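Local atomic coordinates of archaeal actin homolog (PDB entry 2FSJ), a protein that polymerizes into helical bundles of filaments in a nucleoside-triphosphate-dependent manner, working best with ATP but accepting other nucleoside triphosphates. Residues A[25-33]-A[88-96]; A[66-77]-A[101-110]. All blocks are in the same frame, centred on the assembly; numbering follows the deposited sequence.

Interaction 1: A[25-33]-A[88-96]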
# COMPACT_ATOMS: atom_id res chain seq x y z
N GLY A 25 11.77 -3.85 -6.08
CA GLY A 25 10.35 -4.03 -5.84
C GLY A 25 9.76 -2.68 -5.48
O GLY A 25 10.34 -1.88 -4.74
N LEU A 26 8.60 -2.38 -6.04
CA LEU A 26 7.96 -1.09 -5.81
C LEU A 26 6.48 -1.33 -5.57
O LEU A 26 5.86 -2.13 -6.28
CB LEU A 26 8.18 -0.20 -7.00
CG LEU A 26 7.43 1.15 -7.10
CD1 LEU A 26 7.82 2.13 -6.00
CD2 LEU A 26 7.60 1.74 -8.50
N ASP A 27 5.92 -0.68 -4.56
CA ASP A 27 4.48 -0.77 -4.28
C ASP A 27 3.99 0.61 -3.94
O ASP A 27 4.29 1.14 -2.88
CB ASP A 27 4.26 -1.81 -3.17
CG ASP A 27 2.80 -1.98 -2.78
OD1 ASP A 27 1.92 -1.37 -3.40
OD2 ASP A 27 2.45 -2.74 -1.84
N VAL A 28 3.28 1.25 -4.86
CA VAL A 28 2.78 2.61 -4.63
C VAL A 28 1.33 2.48 -4.12
O VAL A 28 0.35 2.44 -4.91
CB VAL A 28 2.84 3.51 -5.88
CG1 VAL A 28 2.39 4.95 -5.58
CG2 VAL A 28 4.23 3.51 -6.45
N GLY A 29 1.23 2.45 -2.80
CA GLY A 29 -0.05 2.37 -2.14
C GLY A 29 -0.73 3.72 -2.08
O GLY A 29 -0.09 4.79 -2.16
N TYR A 30 -2.04 3.69 -1.88
CA TYR A 30 -2.83 4.91 -1.58
C TYR A 30 -2.21 5.63 -0.38
O TYR A 30 -2.05 6.87 -0.36
CB TYR A 30 -4.34 4.57 -1.29
CG TYR A 30 -5.03 5.79 -0.73
CD1 TYR A 30 -5.42 6.84 -1.57
CD2 TYR A 30 -5.13 5.99 0.65
CE1 TYR A 30 -5.96 8.03 -1.05
CE2 TYR A 30 -5.67 7.19 1.18
CZ TYR A 30 -6.10 8.20 0.32
OH TYR A 30 -6.63 9.39 0.82
N GLY A 31 -1.82 4.84 0.62
CA GLY A 31 -1.30 5.37 1.87
C GLY A 31 0.20 5.62 1.90
O GLY A 31 0.65 6.71 2.30
N ASP A 32 0.97 4.59 1.56
CA ASP A 32 2.43 4.61 1.66
C ASP A 32 3.01 3.97 0.43
O ASP A 32 2.37 3.09 -0.14
CB ASP A 32 2.96 3.81 2.86
CG ASP A 32 2.59 4.47 4.19
OD1 ASP A 32 3.12 5.56 4.51
OD2 ASP A 32 1.71 3.97 4.93
N THR A 33 4.23 4.42 0.04
CA THR A 33 5.00 3.85 -1.06
C THR A 33 6.12 3.06 -0.41
O THR A 33 6.82 3.57 0.47
CB THR A 33 5.51 5.03 -1.96
OG1 THR A 33 4.37 5.64 -2.61
CG2 THR A 33 6.46 4.60 -3.05
N VAL A 88 -2.10 13.09 -3.68
CA VAL A 88 -2.11 11.70 -3.23
C VAL A 88 -2.71 10.84 -4.32
O VAL A 88 -3.43 11.34 -5.19
CB VAL A 88 -2.90 11.56 -1.90
CG1 VAL A 88 -2.30 12.47 -0.81
CG2 VAL A 88 -4.38 11.84 -2.07
N PRO A 89 -2.39 9.55 -4.35
CA PRO A 89 -2.91 8.68 -5.39
C PRO A 89 -4.44 8.53 -5.30
O PRO A 89 -5.03 8.70 -4.24
CB PRO A 89 -2.26 7.33 -5.06
CG PRO A 89 -1.03 7.73 -4.37
CD PRO A 89 -1.56 8.78 -3.41
N GLN A 90 -5.04 8.17 -6.41
CA GLN A 90 -6.47 7.84 -6.46
C GLN A 90 -6.78 6.46 -5.87
O GLN A 90 -7.90 6.21 -5.42
CB GLN A 90 -6.98 7.96 -7.89
CG GLN A 90 -7.00 9.41 -8.37
CD GLN A 90 -8.18 10.15 -7.81
OE1 GLN A 90 -8.04 10.95 -6.87
NE2 GLN A 90 -9.38 9.88 -8.36
N GLY A 91 -5.79 5.59 -5.81
CA GLY A 91 -5.96 4.27 -5.19
C GLY A 91 -4.62 3.55 -5.19
O GLY A 91 -3.60 4.11 -5.61
N ASP A 92 -4.62 2.29 -4.78
CA ASP A 92 -3.41 1.43 -4.86
C ASP A 92 -3.03 1.06 -6.31
O ASP A 92 -3.89 0.86 -7.20
CB ASP A 92 -3.65 0.10 -4.11
CG ASP A 92 -3.88 0.25 -2.62
OD1 ASP A 92 -3.34 1.16 -1.98
OD2 ASP A 92 -4.57 -0.58 -1.99
N GLY A 93 -1.73 0.90 -6.54
CA GLY A 93 -1.23 0.41 -7.82
C GLY A 93 -1.61 1.19 -9.06
O GLY A 93 -1.77 0.59 -10.15
N ARG A 94 -1.73 2.52 -8.95
CA ARG A 94 -2.06 3.38 -10.09
C ARG A 94 -0.79 3.96 -10.69
O ARG A 94 -0.58 5.18 -10.66
CB ARG A 94 -3.01 4.51 -9.71
CG ARG A 94 -4.32 4.00 -9.09
CD ARG A 94 -5.21 3.25 -10.07
NE ARG A 94 -5.52 4.08 -11.23
CZ ARG A 94 -6.56 4.93 -11.33
NH1 ARG A 94 -7.46 5.07 -10.33
NH2 ARG A 94 -6.72 5.63 -12.46
N LEU A 95 0.04 3.08 -11.22
CA LEU A 95 1.39 3.45 -11.60
C LEU A 95 1.46 4.35 -12.84
O LEU A 95 2.44 5.06 -13.02
CB LEU A 95 2.23 2.20 -11.85
CG LEU A 95 2.52 1.19 -10.74
CD1 LEU A 95 3.47 0.08 -11.30
CD2 LEU A 95 3.14 1.81 -9.55
N ALA A 96 0.41 4.35 -13.67
CA ALA A 96 0.36 5.23 -14.85
C ALA A 96 -0.19 6.61 -14.58
O ALA A 96 -0.21 7.44 -15.47
CB ALA A 96 -0.46 4.55 -15.95
O HOH W 1 -1.09 4.22 -6.73

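Interaction 2: A[66-77]-A[101-110]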
# COMPACT_ATOMS: atom_id res chain seq x y z
N LEU A 66 12.89 17.57 -5.21
CA LEU A 66 13.15 16.86 -6.44
C LEU A 66 12.41 17.47 -7.63
O LEU A 66 11.45 18.20 -7.47
CB LEU A 66 12.78 15.36 -6.35
CG LEU A 66 13.42 14.50 -5.26
CD1 LEU A 66 12.96 13.02 -5.40
CD2 LEU A 66 14.96 14.59 -5.18
N SER A 67 12.91 17.12 -8.83
CA SER A 67 12.27 17.44 -10.11
C SER A 67 12.52 16.33 -11.09
O SER A 67 13.57 15.67 -11.05
CB SER A 67 12.87 18.73 -10.70
OG SER A 67 12.23 19.08 -11.90
N THR A 68 11.54 16.07 -11.97
CA THR A 68 11.77 15.14 -13.08
C THR A 68 11.91 15.87 -14.40
O THR A 68 12.08 15.24 -15.40
CB THR A 68 10.61 14.13 -13.23
OG1 THR A 68 9.36 14.82 -13.50
CG2 THR A 68 10.40 13.38 -11.92
N ASP A 69 11.84 17.21 -14.39
CA ASP A 69 11.91 17.99 -15.64
C ASP A 69 12.93 19.12 -15.55
O ASP A 69 12.71 20.21 -16.07
CB ASP A 69 10.55 18.54 -16.04
CG ASP A 69 9.88 19.35 -14.95
OD1 ASP A 69 10.54 19.78 -13.98
OD2 ASP A 69 8.66 19.62 -15.01
N GLY A 70 14.02 18.85 -14.86
CA GLY A 70 15.13 19.78 -14.74
C GLY A 70 14.79 21.11 -14.05
O GLY A 70 15.37 22.14 -14.39
N GLY A 71 13.88 21.10 -13.08
CA GLY A 71 13.57 22.31 -12.33
C GLY A 71 12.39 23.11 -12.81
O GLY A 71 11.97 24.06 -12.13
N GLN A 72 11.79 22.76 -13.94
CA GLN A 72 10.57 23.47 -14.39
C GLN A 72 9.47 23.31 -13.33
O GLN A 72 8.74 24.26 -13.02
CB GLN A 72 10.05 22.92 -15.74
N THR A 73 9.39 22.10 -12.76
CA THR A 73 8.46 21.76 -11.71
C THR A 73 9.26 21.06 -10.60
O THR A 73 10.06 20.16 -10.89
CB THR A 73 7.37 20.82 -12.30
OG1 THR A 73 6.42 21.63 -13.04
CG2 THR A 73 6.51 20.19 -11.25
N LYS A 74 9.06 21.47 -9.34
CA LYS A 74 9.75 20.82 -8.22
C LYS A 74 8.74 20.39 -7.17
O LYS A 74 7.66 20.98 -7.08
CB LYS A 74 10.80 21.72 -7.58
CG LYS A 74 11.84 22.36 -8.53
CD LYS A 74 12.84 23.17 -7.67
CE LYS A 74 13.58 24.24 -8.44
NZ LYS A 74 14.49 24.97 -7.45
N PHE A 75 9.07 19.36 -6.40
CA PHE A 75 8.19 18.87 -5.39
C PHE A 75 8.93 18.34 -4.14
O PHE A 75 10.09 17.91 -4.19
CB PHE A 75 7.28 17.78 -5.97
CG PHE A 75 8.01 16.54 -6.42
CD1 PHE A 75 8.17 15.44 -5.57
CD2 PHE A 75 8.52 16.44 -7.72
CE1 PHE A 75 8.83 14.29 -6.02
CE2 PHE A 75 9.19 15.29 -8.16
CZ PHE A 75 9.32 14.21 -7.29
N ILE A 76 8.18 18.34 -3.04
CA ILE A 76 8.57 17.71 -1.80
C ILE A 76 7.59 16.54 -1.54
O ILE A 76 6.43 16.60 -1.89
CB ILE A 76 8.59 18.80 -0.70
CG1 ILE A 76 9.73 19.80 -1.01
CG2 ILE A 76 8.77 18.26 0.70
CD1 ILE A 76 9.59 21.10 -0.21
N TYR A 77 8.07 15.48 -0.91
CA TYR A 77 7.29 14.27 -0.80
C TYR A 77 7.39 13.64 0.61
O TYR A 77 8.22 14.04 1.42
CB TYR A 77 7.74 13.27 -1.86
CG TYR A 77 9.17 12.86 -1.69
CD1 TYR A 77 9.52 11.71 -0.93
CD2 TYR A 77 10.18 13.58 -2.29
CE1 TYR A 77 10.87 11.37 -0.74
CE2 TYR A 77 11.51 13.25 -2.12
CZ TYR A 77 11.85 12.16 -1.33
OH TYR A 77 13.18 11.87 -1.22
N PHE A 101 3.50 9.48 -10.44
CA PHE A 101 4.81 9.69 -11.03
C PHE A 101 5.84 10.33 -10.08
O PHE A 101 6.94 9.81 -9.97
CB PHE A 101 4.76 10.42 -12.40
CG PHE A 101 6.07 10.37 -13.12
CD1 PHE A 101 6.72 9.18 -13.28
CD2 PHE A 101 6.71 11.54 -13.54
CE1 PHE A 101 7.96 9.13 -13.87
CE2 PHE A 101 7.97 11.49 -14.16
CZ PHE A 101 8.59 10.30 -14.32
N PRO A 102 5.53 11.44 -9.40
CA PRO A 102 6.53 11.98 -8.45
C PRO A 102 6.93 10.98 -7.36
O PRO A 102 8.05 11.02 -6.87
CB PRO A 102 5.85 13.22 -7.90
CG PRO A 102 4.92 13.65 -8.99
CD PRO A 102 4.32 12.30 -9.50
N LEU A 103 6.00 10.09 -6.96
CA LEU A 103 6.29 9.11 -5.92
C LEU A 103 7.23 8.01 -6.42
O LEU A 103 8.08 7.51 -5.67
CB LEU A 103 4.97 8.48 -5.40
CG LEU A 103 3.99 9.49 -4.76
CD1 LEU A 103 2.70 8.79 -4.41
CD2 LEU A 103 4.58 10.20 -3.55
N ILE A 104 7.06 7.63 -7.69
CA ILE A 104 7.98 6.70 -8.35
C ILE A 104 9.37 7.32 -8.45
O ILE A 104 10.40 6.68 -8.08
CB ILE A 104 7.43 6.31 -9.74
CG1 ILE A 104 6.17 5.45 -9.59
CG2 ILE A 104 8.47 5.51 -10.48
CD1 ILE A 104 5.22 5.47 -10.77
N ALA A 105 9.42 8.59 -8.83
CA ALA A 105 10.72 9.29 -8.89
C ALA A 105 11.36 9.34 -7.51
O ALA A 105 12.54 9.12 -7.39
CB ALA A 105 10.52 10.66 -9.42
N ALA A 106 10.57 9.67 -6.50
CA ALA A 106 11.05 9.76 -5.14
C ALA A 106 11.54 8.39 -4.63
O ALA A 106 12.58 8.31 -3.97
CB ALA A 106 10.01 10.33 -4.25
N ALA A 107 10.81 7.34 -4.96
CA ALA A 107 11.23 5.96 -4.63
C ALA A 107 12.60 5.61 -5.16
O ALA A 107 13.43 5.07 -4.44
CB ALA A 107 10.22 4.93 -5.13
N LEU A 108 12.81 5.91 -6.44
CA LEU A 108 14.12 5.65 -7.07
C LEU A 108 15.23 6.51 -6.46
O LEU A 108 16.30 6.00 -6.16
CB LEU A 108 14.01 5.81 -8.58
CG LEU A 108 12.92 4.97 -9.25
CD1 LEU A 108 12.88 5.21 -10.76
CD2 LEU A 108 13.18 3.51 -8.97
N TRP A 109 14.95 7.79 -6.22
CA TRP A 109 15.86 8.66 -5.49
C TRP A 109 16.23 8.13 -4.08
O TRP A 109 17.41 8.06 -3.70
CB TRP A 109 15.25 10.06 -5.36
CG TRP A 109 16.26 11.04 -4.87
CD1 TRP A 109 16.51 11.37 -3.57
CD2 TRP A 109 17.22 11.76 -5.66
NE1 TRP A 109 17.57 12.25 -3.49
CE2 TRP A 109 18.02 12.52 -4.77
CE3 TRP A 109 17.47 11.87 -7.04
CZ2 TRP A 109 19.04 13.36 -5.20
CZ3 TRP A 109 18.50 12.73 -7.47
CH2 TRP A 109 19.26 13.45 -6.56
N GLU A 110 15.21 7.76 -3.31
CA GLU A 110 15.47 7.21 -1.98
C GLU A 110 16.24 5.88 -1.98
O GLU A 110 16.99 5.61 -1.03
CB GLU A 110 14.20 7.04 -1.21
CG GLU A 110 13.55 8.33 -0.79
CD GLU A 110 14.13 8.97 0.46
OE1 GLU A 110 14.90 8.32 1.23
OE2 GLU A 110 13.79 10.15 0.68

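Interaction 1: A[25-33]-A[88-96]
The Tyr30 ring meets residues 88-96 along its rim: Pro89 O lies close to the ring plane, 3.3 Å from Tyr30 CD1, and Gly91 N stands at the same edge. Val88 CG2 approaches the ring obliquely, 4.2 Å from Tyr30 CE1. The phenol reaches this bend because CG is anti to the backbone N (chi1 169°), and its side chain also touches Ser199 and Arg200. The carboxylate of Asp92 serves the backbone instead: Tyr30 N donates to Asp92 OD1 at 2.8 Å, almost straight at 178° and nearly in line with the C-O bond, while Gln171 NE2 bonds OD2 and helps to fix the rotation of the group. Residues 25-33 span the turn of the first beta hairpin of the actin-like fold, strands 22-28 and 32-36, whose turn and second strand carry the ATP-binding residues Tyr30 to Lys34; loop 88-96 packs against the end of strand 22-28 and the turn. At that strand end, Val28 O is gripped twice, by Gly93 N at 3.1 Å and by a water at 2.9 Å. That water also donates to Gly91 O and accepts from Arg94 N, stitching the strand end to both sides of Asp92. Pro89 rests on the turn, its CG 3.8 Å from Gly29 O. Val28 CG2 packs against Leu95 CD2 at 3.7 Å, and helix 133-144 touches the Leu95 side chain through Ala140.

Interaction 2: A[66-77]-A[101-110]
Ala106 CB sits over the centre of one face of the Tyr77 ring, 3.5 Å from its centroid. It is one of three CH-pi contacts joining residues 66-77 to helix 101-111, which packs on the seven-stranded sheet of the actin-like fold, here against one of its two outermost strands, 74-77; strand and helix segments cross at -71°, their axes 9.5 Å apart. Pro102 CB covers the Phe75 ring in the same way at 3.7 Å, while Leu66 CB lies over the opposite face, offset toward the rim, sandwiching it. The third contact reverses the roles: Leu66 CD2 stands 3.6 Å from the centroid of the five-membered ring of Trp109, 8° off the normal. Leu66 CD1 meanwhile reaches Trp109 CB at 3.7 Å. Both strand rings reach toward the helix with CG between the backbone N and the carbonyl carbon (chi1 near 65°). One turn into the helix, Thr68 CG2 meets Ala105 CB at 3.7 Å. In the second shell, paired backbone bonds between Leu66 and Phe75 hold their two side chains together, and the type I' turn 69-72 closes the connection. Ser67 OG accepts from Asp69 N, making an ST turn, and from Gly71 N, and donates to Thr73 O. At the other end, Tyr77 OH donates to Glu110 OE2 at 2.6 Å, on the anti side and somewhat out of the carboxylate plane.

Interactions 1 and 2 both reach the same seven-stranded sheet: the centre of the first is about 6 Å from that of the chain, the centre of the second about 20 Å, at the sheet's edge. The outer one is nevertheless the more buried and is largely aromatic and aliphatic; the central one is partly buried and relies on backbone polar groups, a carboxylate and a bridging water beside nucleotide-binding residues. Helix 101-111 joins them. While one side faces 66-77, Leu103 and Ala107 face interaction 1: Leu103 CD1 touches Pro89 CG at 3.9 Å in the loop, and Ala107 CB meets Leu26 CD1 at 3.8 Å in the hairpin. Loop 88-96 leads directly toward that helix.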